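Local atomic coordinates of multicopper oxidase (Pseudomonas thermotolerans, PDB entry 6VOW), a protein that probably oxidises phenolic, lignin-related substrates at one copper site and passes the electrons to a copper cluster that reduces dioxygen to water, as laccases do. Residues Y135-H138 with S143-G146; T92-G97 with H391-V396; G68-C73 with E166-L171; L223-L226 with T231-L234; V110-V115 with E119-V124. One frame throughout, in Å; residues are numbered along the deposited sequence.

Contact 1 (Y135-H138 with S143-G146). With C2O (Cu-O-Cu linkage), chain B.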
# COMPACT_ATOMS: atom_id res chain seq x y z
N TYR A 135 0.75 -4.11 -5.43
CA TYR A 135 2.00 -4.52 -6.04
C TYR A 135 2.60 -3.38 -6.84
O TYR A 135 1.90 -2.58 -7.50
CB TYR A 135 1.72 -5.76 -6.92
CG TYR A 135 0.81 -5.53 -8.11
CD1 TYR A 135 1.37 -5.26 -9.34
CD2 TYR A 135 -0.56 -5.65 -8.03
CE1 TYR A 135 0.60 -5.05 -10.46
CE2 TYR A 135 -1.35 -5.47 -9.17
CZ TYR A 135 -0.72 -5.17 -10.39
OH TYR A 135 -1.38 -4.93 -11.55
N HIS A 136 3.91 -3.39 -6.87
CA HIS A 136 4.63 -2.34 -7.55
C HIS A 136 6.07 -2.75 -7.63
O HIS A 136 6.46 -3.69 -7.01
CB HIS A 136 4.51 -1.03 -6.75
CG HIS A 136 5.03 -1.14 -5.36
ND1 HIS A 136 6.38 -1.11 -5.05
CD2 HIS A 136 4.38 -1.29 -4.20
CE1 HIS A 136 6.52 -1.23 -3.74
NE2 HIS A 136 5.32 -1.32 -3.20
N PRO A 137 6.87 -2.04 -8.43
CA PRO A 137 8.28 -2.40 -8.54
C PRO A 137 8.99 -2.05 -7.34
O PRO A 137 8.48 -1.27 -6.53
CB PRO A 137 8.79 -1.53 -9.70
CG PRO A 137 7.58 -1.31 -10.50
CD PRO A 137 6.47 -1.16 -9.54
N HIS A 138 10.16 -2.64 -7.22
CA HIS A 138 11.10 -2.24 -6.21
C HIS A 138 12.47 -1.91 -6.81
O HIS A 138 13.48 -2.17 -6.20
CB HIS A 138 11.21 -3.33 -5.20
CG HIS A 138 11.21 -2.81 -3.83
ND1 HIS A 138 12.33 -2.24 -3.29
CD2 HIS A 138 10.20 -2.63 -2.96
CE1 HIS A 138 12.04 -1.79 -2.08
NE2 HIS A 138 10.77 -2.04 -1.86
N SER A 143 10.58 6.68 -10.24
CA SER A 143 10.28 6.75 -11.65
C SER A 143 9.20 5.71 -12.12
O SER A 143 8.20 6.04 -12.81
CB SER A 143 11.61 6.56 -12.42
OG SER A 143 11.31 6.64 -13.79
N GLN A 144 9.43 4.47 -11.78
CA GLN A 144 8.55 3.37 -12.29
C GLN A 144 7.17 3.40 -11.60
O GLN A 144 6.17 3.30 -12.27
CB GLN A 144 9.23 2.02 -12.17
CG GLN A 144 10.44 1.79 -13.07
CD GLN A 144 10.97 0.35 -13.12
OE1 GLN A 144 11.91 0.08 -13.84
NE2 GLN A 144 10.41 -0.55 -12.38
N LEU A 145 7.12 3.59 -10.30
CA LEU A 145 5.84 3.82 -9.62
C LEU A 145 5.24 5.11 -10.09
O LEU A 145 4.06 5.15 -10.38
CB LEU A 145 5.96 3.90 -8.10
CG LEU A 145 6.07 2.57 -7.33
CD1 LEU A 145 7.48 2.08 -7.26
CD2 LEU A 145 5.61 2.69 -5.90
N GLY A 146 6.07 6.15 -10.18
CA GLY A 146 5.61 7.43 -10.65
C GLY A 146 4.95 7.38 -11.99
O GLY A 146 3.97 8.10 -12.24
CU2 C2O B . 5.05 -1.10 -1.22
CU3 C2O B . 9.44 -1.86 -0.11
O1 C2O B . 7.23 -1.41 -0.52
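The trinuclear copper site of the multicopper oxidases is backed here by a short helix, whose Leu145 leans on the metal-binding ring of His136. CD2 of Leu145 sits over one face of that imidazole, 4.2 Å from its centroid, close enough for a CH-pi contact. The other methyl, CD1, slips alongside Pro137: it is 4.1 Å from CD of Pro137 and 3.6 Å from its carbonyl O. A branched leucine suits the spot because its two methyls can serve the ring and the proline at once. One residue earlier, CB of Gln144 lies 4.1 Å from CG of Pro137, so the helix meets the pyrrolidine along two residues. Residues 136-138 form one of the His-X-His motifs of the family, in which alternate side chains reach the two coppers of the Cu-O-Cu unit: His136 NE2 binds CU2 at 2.0 Å, and His138 NE2 binds CU3 at 2.2 Å. CU2 is completed by His96 and His440, CU3 by His393 and His438. The ring of His136 is set by its other nitrogen. With CG lodged between the backbone N and the carbonyl carbon (chi1 59°), ND1 comes round to the carbonyl O of Pro137, giving a nearly straight N-H...O bond of 2.6 Å (162°). The acceptor lies close to the imidazole plane, which fixes the rotation of the ring and keeps NE2 pointed at the copper. The backbone N of His138 is bonded to Thr92 OG1.

Contact 2 (T92-G97 with H391-V396). With CU (copper (II) ion), chain C; C2O (Cu-O-Cu linkage), chain B.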
# COMPACT_ATOMS: atom_id res chain seq x y z
N THR A 92 11.06 -5.32 -11.06
CA THR A 92 10.62 -6.47 -10.34
C THR A 92 9.15 -6.12 -9.99
O THR A 92 8.64 -5.04 -10.35
CB THR A 92 11.35 -6.63 -9.01
OG1 THR A 92 11.05 -5.49 -8.19
CG2 THR A 92 12.90 -6.86 -9.18
N ILE A 93 8.51 -7.05 -9.29
CA ILE A 93 7.16 -6.82 -8.70
C ILE A 93 7.29 -7.23 -7.30
O ILE A 93 7.67 -8.35 -7.00
CB ILE A 93 6.00 -7.61 -9.36
CG1 ILE A 93 5.81 -7.07 -10.76
CG2 ILE A 93 4.67 -7.32 -8.61
CD1 ILE A 93 4.79 -7.85 -11.61
N HIS A 94 7.11 -6.24 -6.43
CA HIS A 94 7.03 -6.50 -5.02
C HIS A 94 5.57 -6.51 -4.59
O HIS A 94 4.81 -5.70 -5.07
CB HIS A 94 7.81 -5.44 -4.25
CG HIS A 94 7.49 -5.42 -2.79
ND1 HIS A 94 7.92 -6.39 -1.90
CD2 HIS A 94 6.82 -4.51 -2.05
CE1 HIS A 94 7.44 -6.11 -0.69
NE2 HIS A 94 6.81 -4.96 -0.76
N TRP A 95 5.20 -7.44 -3.71
CA TRP A 95 3.77 -7.74 -3.44
C TRP A 95 3.56 -7.24 -2.04
O TRP A 95 3.88 -7.94 -1.00
CB TRP A 95 3.45 -9.21 -3.61
CG TRP A 95 3.83 -9.69 -4.92
CD1 TRP A 95 5.02 -10.22 -5.28
CD2 TRP A 95 3.02 -9.70 -6.10
NE1 TRP A 95 5.02 -10.53 -6.61
CE2 TRP A 95 3.80 -10.24 -7.15
CE3 TRP A 95 1.71 -9.28 -6.39
CZ2 TRP A 95 3.32 -10.37 -8.47
CZ3 TRP A 95 1.21 -9.44 -7.71
CH2 TRP A 95 2.02 -9.96 -8.73
N HIS A 96 3.15 -5.96 -2.04
CA HIS A 96 3.12 -5.11 -0.82
C HIS A 96 2.12 -5.67 0.13
O HIS A 96 0.92 -5.63 -0.13
CB HIS A 96 2.78 -3.62 -1.16
CG HIS A 96 2.79 -2.72 0.06
ND1 HIS A 96 3.63 -1.64 0.21
CD2 HIS A 96 2.07 -2.77 1.21
CE1 HIS A 96 3.40 -1.04 1.36
NE2 HIS A 96 2.47 -1.73 2.00
N GLY A 97 2.61 -6.19 1.25
CA GLY A 97 1.82 -6.62 2.37
C GLY A 97 1.74 -8.16 2.51
O GLY A 97 1.35 -8.69 3.56
N HIS A 391 7.20 1.27 6.44
CA HIS A 391 6.76 -0.04 5.99
C HIS A 391 7.81 -1.15 6.20
O HIS A 391 9.01 -0.92 6.06
CB HIS A 391 6.41 0.17 4.55
CG HIS A 391 6.14 -1.07 3.82
ND1 HIS A 391 5.00 -1.82 4.03
CD2 HIS A 391 6.82 -1.69 2.83
CE1 HIS A 391 5.01 -2.87 3.23
NE2 HIS A 391 6.09 -2.81 2.49
N LEU A 392 7.39 -2.34 6.57
CA LEU A 392 8.30 -3.49 6.72
C LEU A 392 7.85 -4.57 5.75
O LEU A 392 6.71 -4.94 5.75
CB LEU A 392 8.16 -4.01 8.11
CG LEU A 392 9.04 -5.16 8.48
CD1 LEU A 392 10.53 -4.84 8.18
CD2 LEU A 392 8.78 -5.40 9.93
N HIS A 393 8.78 -5.09 4.96
CA HIS A 393 8.53 -6.22 4.16
C HIS A 393 8.46 -7.47 4.96
O HIS A 393 9.07 -7.55 6.07
CB HIS A 393 9.70 -6.45 3.32
CG HIS A 393 9.83 -5.47 2.26
ND1 HIS A 393 10.29 -5.80 1.02
CD2 HIS A 393 9.48 -4.17 2.22
CE1 HIS A 393 10.23 -4.75 0.24
NE2 HIS A 393 9.74 -3.75 0.96
N GLY A 394 7.77 -8.45 4.37
CA GLY A 394 7.91 -9.84 4.80
C GLY A 394 7.08 -10.24 5.95
O GLY A 394 6.87 -11.41 6.13
N MET A 395 6.67 -9.25 6.73
CA MET A 395 6.13 -9.42 8.03
C MET A 395 5.09 -8.38 8.31
O MET A 395 5.03 -7.32 7.70
CB MET A 395 7.22 -9.28 9.05
CG MET A 395 7.87 -10.62 9.40
SD MET A 395 9.67 -10.65 9.44
CE MET A 395 10.11 -9.33 10.54
N VAL A 396 4.25 -8.73 9.26
CA VAL A 396 3.19 -7.88 9.68
C VAL A 396 3.47 -7.48 11.11
O VAL A 396 3.80 -8.34 11.92
CB VAL A 396 1.88 -8.66 9.56
CG1 VAL A 396 0.90 -8.21 10.58
CG2 VAL A 396 1.32 -8.45 8.16
CU CU C . 6.43 -3.96 0.93
CU2 C2O B . 5.05 -1.10 -1.22
CU3 C2O B . 9.44 -1.86 -0.11
O1 C2O B . 7.23 -1.41 -0.52
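His94 overlaps the ring of His393 in an offset stack, the centroids 4.0 Å apart and the planes only 16° from parallel, with CE1 nearest CE1. A second offset stack pairs His96 with His391, tighter at 3.7 Å between centroids and inclined by 20°, with CE1 of His391 over one face of the His96 ring. Between the two stacks lies the third copper of the cluster, modelled as a separate copper (II) ion and gripped by one histidine from each segment: His94 NE2 and His391 NE2 are each 2.0 Å away. With CG anti to the backbone N in both His94 (chi1 165°) and His391, the two rings extend toward this copper from their strands. The other two rings turn to the Cu-O-Cu unit, His96 binding CU2 through ND1 at 2.1 Å and His393 binding CU3 through NE2 at 2.2 Å. These are two His-X-His motifs from opposite ends of the chain, and the trinuclear cluster is held between them, as in laccases generally, where the first and last cupredoxin domains meet. In His96 ND1 takes the copper, so NE2 hydrogen-bonds Asp413. That NE2 is also 3.2 Å from His391 ND1, yet both are donors; His391 ND1 goes instead to Thr414 OG1. Asp105 serves two rings, receiving His94 ND1 on its backbone O and His393 ND1 on OD2.

Contact 3 (G68-C73 with E166-L171)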
# COMPACT_ATOMS: atom_id res chain seq x y z
N GLY A 68 -2.51 -0.30 -12.42
CA GLY A 68 -2.52 -1.60 -13.05
C GLY A 68 -3.76 -2.46 -12.80
O GLY A 68 -4.60 -2.25 -11.88
N VAL A 69 -3.90 -3.44 -13.64
CA VAL A 69 -4.98 -4.39 -13.52
C VAL A 69 -5.15 -4.92 -12.08
O VAL A 69 -4.16 -5.03 -11.30
CB VAL A 69 -4.67 -5.57 -14.43
CG1 VAL A 69 -3.99 -6.64 -13.59
CG2 VAL A 69 -5.93 -6.07 -15.09
N GLU A 70 -6.39 -5.22 -11.71
CA GLU A 70 -6.65 -5.79 -10.37
C GLU A 70 -6.26 -7.31 -10.32
O GLU A 70 -6.67 -8.06 -11.08
CB GLU A 70 -8.07 -5.52 -9.78
CG GLU A 70 -8.06 -5.86 -8.25
CD GLU A 70 -9.32 -5.45 -7.44
OE1 GLU A 70 -9.99 -6.38 -7.00
OE2 GLU A 70 -9.61 -4.25 -7.16
N LEU A 71 -5.34 -7.68 -9.48
CA LEU A 71 -5.11 -9.11 -9.27
C LEU A 71 -5.99 -9.65 -8.13
O LEU A 71 -6.09 -9.02 -7.01
CB LEU A 71 -3.65 -9.40 -9.01
CG LEU A 71 -2.74 -9.75 -10.18
CD1 LEU A 71 -2.77 -8.83 -11.29
CD2 LEU A 71 -1.32 -9.80 -9.71
N ARG A 72 -6.67 -10.77 -8.38
CA ARG A 72 -7.45 -11.40 -7.24
C ARG A 72 -6.93 -12.76 -6.92
O ARG A 72 -6.59 -13.51 -7.87
CB ARG A 72 -8.90 -11.67 -7.55
CG ARG A 72 -9.69 -10.57 -8.14
CD ARG A 72 -10.05 -9.57 -7.12
NE ARG A 72 -11.16 -9.98 -6.28
CZ ARG A 72 -12.06 -9.14 -5.77
NH1 ARG A 72 -12.07 -7.82 -5.98
NH2 ARG A 72 -12.97 -9.66 -5.03
N CYS A 73 -6.86 -13.05 -5.62
CA CYS A 73 -6.64 -14.38 -5.14
C CYS A 73 -7.63 -14.66 -4.01
O CYS A 73 -8.55 -13.86 -3.74
CB CYS A 73 -5.20 -14.56 -4.64
SG CYS A 73 -4.59 -16.35 -4.55
N GLU A 166 -18.87 -4.63 -3.41
CA GLU A 166 -17.55 -4.08 -3.15
C GLU A 166 -17.17 -3.26 -4.30
O GLU A 166 -17.70 -3.45 -5.36
CB GLU A 166 -16.49 -5.17 -2.86
CG GLU A 166 -16.14 -6.09 -4.01
CD GLU A 166 -14.79 -6.76 -3.81
OE1 GLU A 166 -14.68 -7.68 -2.96
OE2 GLU A 166 -13.86 -6.30 -4.49
N LEU A 167 -16.24 -2.37 -4.07
CA LEU A 167 -15.75 -1.49 -5.09
C LEU A 167 -14.30 -1.19 -4.74
O LEU A 167 -14.01 -0.84 -3.61
CB LEU A 167 -16.52 -0.19 -4.99
CG LEU A 167 -16.27 0.80 -6.09
CD1 LEU A 167 -16.69 0.23 -7.45
CD2 LEU A 167 -17.07 2.03 -5.75
N SER A 168 -13.43 -1.34 -5.72
CA SER A 168 -12.04 -1.02 -5.57
C SER A 168 -11.74 0.41 -6.03
O SER A 168 -12.13 0.80 -7.14
CB SER A 168 -11.18 -1.96 -6.41
OG SER A 168 -11.27 -3.28 -5.90
N LEU A 169 -11.05 1.17 -5.17
CA LEU A 169 -10.65 2.62 -5.41
C LEU A 169 -9.18 2.77 -5.26
O LEU A 169 -8.68 2.65 -4.16
CB LEU A 169 -11.33 3.59 -4.41
CG LEU A 169 -12.62 4.14 -4.98
CD1 LEU A 169 -13.50 3.07 -5.59
CD2 LEU A 169 -13.38 4.83 -3.89
N SER A 170 -8.50 2.98 -6.37
CA SER A 170 -7.04 3.11 -6.37
C SER A 170 -6.70 4.58 -6.58
O SER A 170 -6.98 5.14 -7.63
CB SER A 170 -6.41 2.26 -7.49
OG SER A 170 -6.51 0.86 -7.20
N LEU A 171 -6.15 5.18 -5.54
CA LEU A 171 -5.76 6.58 -5.55
C LEU A 171 -4.36 6.76 -6.06
O LEU A 171 -3.46 6.10 -5.62
CB LEU A 171 -5.75 7.09 -4.13
CG LEU A 171 -7.16 7.08 -3.53
CD1 LEU A 171 -7.10 7.24 -2.02
CD2 LEU A 171 -7.88 8.23 -4.14
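Salt bridges carry most of this contact, with Arg72 as the hub between Glu70 of its own segment and Glu166 across the gap. Its NH1 reaches Glu166 OE2 at 2.8 Å in an almost straight bond (167°). The oxygen lies near the guanidinium plane, but the approach is from above the carboxylate plane, the two flat groups being inclined by 38°. The second link, NH2 to Glu166 OE1 at 3.3 Å, is weak, consistent with this tilt. The same NH1 also donates to Glu70 OE1 at 2.7 Å, meeting that oxygen nearly along its C-O axis. The arginine chain bends at chi2 and chi3, bringing the edge of the guanidinium to Glu70 OE1 while NH1 and NH2 still face Glu166. NH1 therefore stands between two carboxylates whose oxygens, Glu70 OE1 and Glu166 OE2, are 4.6 Å apart, and it is likely to offset their mutual repulsion. Further charges extend the network: Arg222 pairs with Glu166 OE1, and Glu156 takes NH2 of Arg72.

Ser168 adds a hydrogen bond, its OG directed at Glu70 OE2. The modelled separation is implausibly short, so the exact position of that oxygen is doubtful, although a small hydroxyl is well suited to meeting an extended glutamate.

No backbone bond joins the segments, which are 8.7 Å apart between the CA atoms of Glu70 and Ser168. The arrangement is a surface salt-bridge network spanning two beta sheets, one containing strand 71-74 and the other strand 165-174, consistent with the seam between the first and second cupredoxin domains of a three-domain laccase.

Contact 4 (L223-L226 with T231-L234)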
# COMPACT_ATOMS: atom_id res chain seq x y z
N LEU A 223 -9.98 0.72 -0.50
CA LEU A 223 -9.28 2.01 -0.81
C LEU A 223 -7.83 1.72 -0.77
O LEU A 223 -7.30 1.28 0.27
CB LEU A 223 -9.63 3.02 0.24
CG LEU A 223 -11.03 3.58 -0.07
CD1 LEU A 223 -11.76 3.99 1.20
CD2 LEU A 223 -10.86 4.78 -0.95
N PHE A 224 -7.20 1.92 -1.91
CA PHE A 224 -5.78 1.70 -2.08
C PHE A 224 -5.08 3.02 -2.39
O PHE A 224 -5.44 3.73 -3.34
CB PHE A 224 -5.48 0.75 -3.25
CG PHE A 224 -6.24 -0.54 -3.24
CD1 PHE A 224 -7.52 -0.61 -3.70
CD2 PHE A 224 -5.63 -1.69 -2.81
CE1 PHE A 224 -8.16 -1.85 -3.74
CE2 PHE A 224 -6.29 -2.90 -2.77
CZ PHE A 224 -7.55 -2.98 -3.31
N ASN A 225 -4.07 3.33 -1.61
CA ASN A 225 -3.29 4.52 -1.92
C ASN A 225 -2.10 4.03 -2.73
O ASN A 225 -1.13 3.45 -2.18
CB ASN A 225 -2.89 5.28 -0.65
CG ASN A 225 -1.99 6.49 -0.96
OD1 ASN A 225 -1.37 6.57 -2.03
ND2 ASN A 225 -1.92 7.44 -0.02
N LEU A 226 -2.18 4.22 -4.05
CA LEU A 226 -1.16 3.76 -4.88
C LEU A 226 -0.20 4.86 -5.20
O LEU A 226 0.63 4.66 -6.07
CB LEU A 226 -1.70 3.07 -6.14
CG LEU A 226 -2.73 2.01 -5.88
CD1 LEU A 226 -3.04 1.36 -7.21
CD2 LEU A 226 -2.23 0.94 -4.92
N THR A 231 -0.50 11.61 1.27
CA THR A 231 -1.40 11.09 2.28
C THR A 231 -2.77 11.74 2.10
O THR A 231 -2.90 12.90 2.30
CB THR A 231 -0.86 11.42 3.64
OG1 THR A 231 0.29 10.60 3.87
CG2 THR A 231 -1.88 11.12 4.68
N TYR A 232 -3.78 10.96 1.75
CA TYR A 232 -5.12 11.44 1.54
C TYR A 232 -5.87 11.43 2.87
O TYR A 232 -5.97 10.41 3.53
CB TYR A 232 -5.82 10.56 0.59
CG TYR A 232 -5.10 10.47 -0.71
CD1 TYR A 232 -5.19 11.48 -1.66
CD2 TYR A 232 -4.37 9.32 -1.02
CE1 TYR A 232 -4.49 11.37 -2.86
CE2 TYR A 232 -3.72 9.20 -2.22
CZ TYR A 232 -3.78 10.23 -3.12
OH TYR A 232 -3.08 10.07 -4.30
N ARG A 233 -6.35 12.61 3.25
CA ARG A 233 -7.07 12.84 4.52
C ARG A 233 -8.48 12.53 4.22
O ARG A 233 -9.30 13.39 3.95
CB ARG A 233 -6.89 14.28 5.00
CG ARG A 233 -5.42 14.53 5.30
CD ARG A 233 -5.16 15.79 6.12
NE ARG A 233 -5.83 17.01 5.60
CZ ARG A 233 -5.57 17.59 4.41
NH1 ARG A 233 -4.67 17.08 3.54
NH2 ARG A 233 -6.24 18.71 4.08
N LEU A 234 -8.74 11.24 4.15
CA LEU A 234 -10.03 10.77 3.61
C LEU A 234 -11.14 11.06 4.54
O LEU A 234 -11.06 10.82 5.75
CB LEU A 234 -10.01 9.24 3.38
CG LEU A 234 -9.11 8.61 2.33
CD1 LEU A 234 -9.33 7.10 2.34
CD2 LEU A 234 -9.39 9.15 0.95
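Asn225 presses its amide against the ring of Tyr232, ND2 lying 3.2 Å from CD2 and 3.3 Å from CE2 along one side of the phenol. The two planes are inclined by 53°, so this is close packing and not a stack. Two residues along each strand, Leu223 and Leu234 meet tip to tip, their CD1 methyls 4.1 Å apart; leucine's chain is long enough for methyls from facing strands to meet in the buried space between the sheets.

The amide is positioned by its surroundings. With CG opposite the backbone N (chi1 177°), OD1 accepts from the backbone N of Asp227 and ND2 donates to the O of Val230, both in the turn that joins the strands, and to the O of Leu262 on strand 260-262. Asparagine fits because one short, flat group both accepts and donates, satisfying buried polar atoms. A leucine in its place would probably leave the N-H of Asp227 and the carbonyl of Val230 without their mate and set the turn free to shift. Tyr232 is anchored at its far end, its OH hydrogen-bonded to Thr173 OG1.

Further out, Leu169 and Ile268 flank Leu223, and Leu262 packs on Leu234. Strand 218-225 runs between strands 165-174 and 267-273 in one sheet, whereas strand 232-235 lies between 280-285 and 260-262 in another, so the chain crosses here from one sheet of a cupredoxin-like beta sandwich to the other.

Contact 5 (V110-V115 with E119-V124)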
# COMPACT_ATOMS: atom_id res chain seq x y z
N VAL A 110 18.17 -9.09 -3.38
CA VAL A 110 17.84 -9.72 -2.11
C VAL A 110 16.91 -10.87 -2.42
O VAL A 110 17.18 -11.97 -1.96
CB VAL A 110 17.20 -8.68 -1.17
CG1 VAL A 110 16.43 -9.29 -0.02
CG2 VAL A 110 18.29 -7.70 -0.68
N SER A 111 15.85 -10.62 -3.20
CA SER A 111 14.88 -11.66 -3.61
C SER A 111 15.34 -12.35 -4.88
O SER A 111 15.24 -13.55 -4.99
CB SER A 111 13.45 -11.11 -3.97
OG SER A 111 12.69 -12.01 -4.95
N GLN A 112 15.74 -11.56 -5.86
CA GLN A 112 15.92 -11.99 -7.24
C GLN A 112 16.84 -11.02 -7.96
O GLN A 112 17.17 -9.96 -7.48
CB GLN A 112 14.58 -12.03 -8.00
CG GLN A 112 13.91 -10.66 -8.12
CD GLN A 112 12.65 -10.65 -8.96
OE1 GLN A 112 12.71 -10.76 -10.17
NE2 GLN A 112 11.50 -10.45 -8.31
N LEU A 113 17.16 -11.37 -9.18
CA LEU A 113 17.75 -10.48 -10.12
C LEU A 113 16.66 -9.68 -10.75
O LEU A 113 15.58 -10.27 -11.01
CB LEU A 113 18.48 -11.30 -11.20
CG LEU A 113 19.62 -12.06 -10.55
CD1 LEU A 113 20.07 -13.14 -11.52
CD2 LEU A 113 20.75 -11.11 -10.17
N PRO A 114 16.90 -8.37 -11.02
CA PRO A 114 15.93 -7.60 -11.78
C PRO A 114 15.47 -8.36 -12.99
O PRO A 114 16.25 -9.09 -13.58
CB PRO A 114 16.73 -6.40 -12.27
CG PRO A 114 17.79 -6.21 -11.21
CD PRO A 114 18.06 -7.55 -10.62
N VAL A 115 14.24 -8.20 -13.38
CA VAL A 115 13.78 -8.85 -14.54
C VAL A 115 14.12 -7.89 -15.64
O VAL A 115 13.64 -6.78 -15.64
CB VAL A 115 12.25 -9.01 -14.48
CG1 VAL A 115 11.77 -9.61 -15.82
CG2 VAL A 115 11.85 -9.84 -13.23
N GLU A 119 12.27 -10.35 -20.72
CA GLU A 119 12.31 -11.55 -19.91
C GLU A 119 10.98 -11.65 -19.10
O GLU A 119 10.11 -10.80 -19.27
CB GLU A 119 13.50 -11.50 -18.91
CG GLU A 119 14.96 -11.59 -19.41
CD GLU A 119 15.98 -11.67 -18.23
OE1 GLU A 119 15.58 -11.56 -17.01
OE2 GLU A 119 17.20 -11.82 -18.50
N TYR A 120 10.88 -12.69 -18.24
CA TYR A 120 9.73 -12.97 -17.34
C TYR A 120 10.17 -13.51 -16.03
O TYR A 120 11.28 -13.92 -15.88
CB TYR A 120 8.71 -13.92 -18.02
CG TYR A 120 9.14 -15.32 -18.16
CD1 TYR A 120 9.90 -15.74 -19.28
CD2 TYR A 120 8.79 -16.28 -17.19
CE1 TYR A 120 10.31 -17.07 -19.40
CE2 TYR A 120 9.21 -17.60 -17.31
CZ TYR A 120 9.93 -17.98 -18.43
OH TYR A 120 10.34 -19.26 -18.54
N PHE A 121 9.30 -13.47 -15.02
CA PHE A 121 9.61 -14.04 -13.70
C PHE A 121 8.25 -14.55 -13.23
O PHE A 121 7.18 -13.94 -13.50
CB PHE A 121 10.21 -13.01 -12.71
CG PHE A 121 10.73 -13.61 -11.44
CD1 PHE A 121 9.90 -13.74 -10.32
CD2 PHE A 121 12.09 -14.05 -11.34
CE1 PHE A 121 10.41 -14.25 -9.12
CE2 PHE A 121 12.59 -14.59 -10.13
CZ PHE A 121 11.75 -14.68 -9.02
N ASP A 122 8.30 -15.72 -12.62
CA ASP A 122 7.08 -16.37 -12.17
C ASP A 122 7.02 -16.17 -10.68
O ASP A 122 7.78 -16.82 -9.94
CB ASP A 122 7.15 -17.82 -12.50
CG ASP A 122 6.70 -18.13 -13.90
OD1 ASP A 122 5.80 -17.48 -14.44
OD2 ASP A 122 7.20 -19.11 -14.46
N TYR A 123 6.10 -15.28 -10.25
CA TYR A 123 5.86 -15.09 -8.81
C TYR A 123 4.79 -16.07 -8.45
O TYR A 123 3.71 -15.96 -8.95
CB TYR A 123 5.45 -13.64 -8.42
CG TYR A 123 6.53 -12.61 -8.75
CD1 TYR A 123 7.52 -12.30 -7.85
CD2 TYR A 123 6.52 -11.93 -9.95
CE1 TYR A 123 8.50 -11.38 -8.14
CE2 TYR A 123 7.49 -11.00 -10.27
CZ TYR A 123 8.48 -10.73 -9.37
OH TYR A 123 9.42 -9.85 -9.73
N VAL A 124 5.11 -17.03 -7.59
CA VAL A 124 4.16 -17.98 -7.01
C VAL A 124 4.23 -17.94 -5.51
O VAL A 124 5.32 -18.18 -4.93
CB VAL A 124 4.48 -19.50 -7.30
CG1 VAL A 124 3.19 -20.26 -7.53
CG2 VAL A 124 5.44 -19.71 -8.43
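Apolar contact begins at Val115, which spreads its two methyls along the neighbouring strand: CG2 is 3.6 Å from CB of Phe121, and CG1 is 4.0 Å from CB of Glu119. The beta-branched side chain thus covers two residues whose side chains both point toward the loop.

Flat groups meet at Gln112. Its amide stacks on one face of the Phe121 ring, the planes 25° apart. Phe121 CG lies anti to the backbone N (chi1 -171°), carrying the ring out toward the loop. The edge of that ring, at CD1, stands over the centre of the Tyr123 ring, 3.4 Å above it. Trimming Phe121 to alanine would probably leave the Gln112 amide without the ring face it stacks on and uncover the Val115 methyl and the face of Tyr123.

The strand, 120-126, is an edge strand of a four-stranded sheet in the N-terminal cupredoxin domain, paired through Phe121 with Phe83; residues 110-115 are the loop that leads back to it and lies against the face that carries Glu119 and Phe121.

Polar contacts gather round Tyr123 OH, which accepts from the backbone N of Ile93 and has the Gln112 amide at its ring edge.

Overall arrangement
Contacts 1 and 2 share the trinuclear cluster: both bind the Cu-O-Cu unit, their centres are about 13 Å apart, and adjoining strands 131-136 and 94-96 link them where His136 O meets His94 N at 2.7 Å. Contact 5 adjoins contact 2 on the periphery, Trp95 NE1 lying 3.3 Å from Tyr123 CD1, with its centre about 15 Å from that of contact 2. On another flank, Tyr135 OH reaches Val69 O at 2.8 Å, tying contact 1 to contact 3. Contact 3 continues into contact 4 through paired strands 165-174 and 218-225, with Leu171 N 2.7 Å from Phe224 O. Contacts 4 and 5 are farthest apart, about 28 Å between centres.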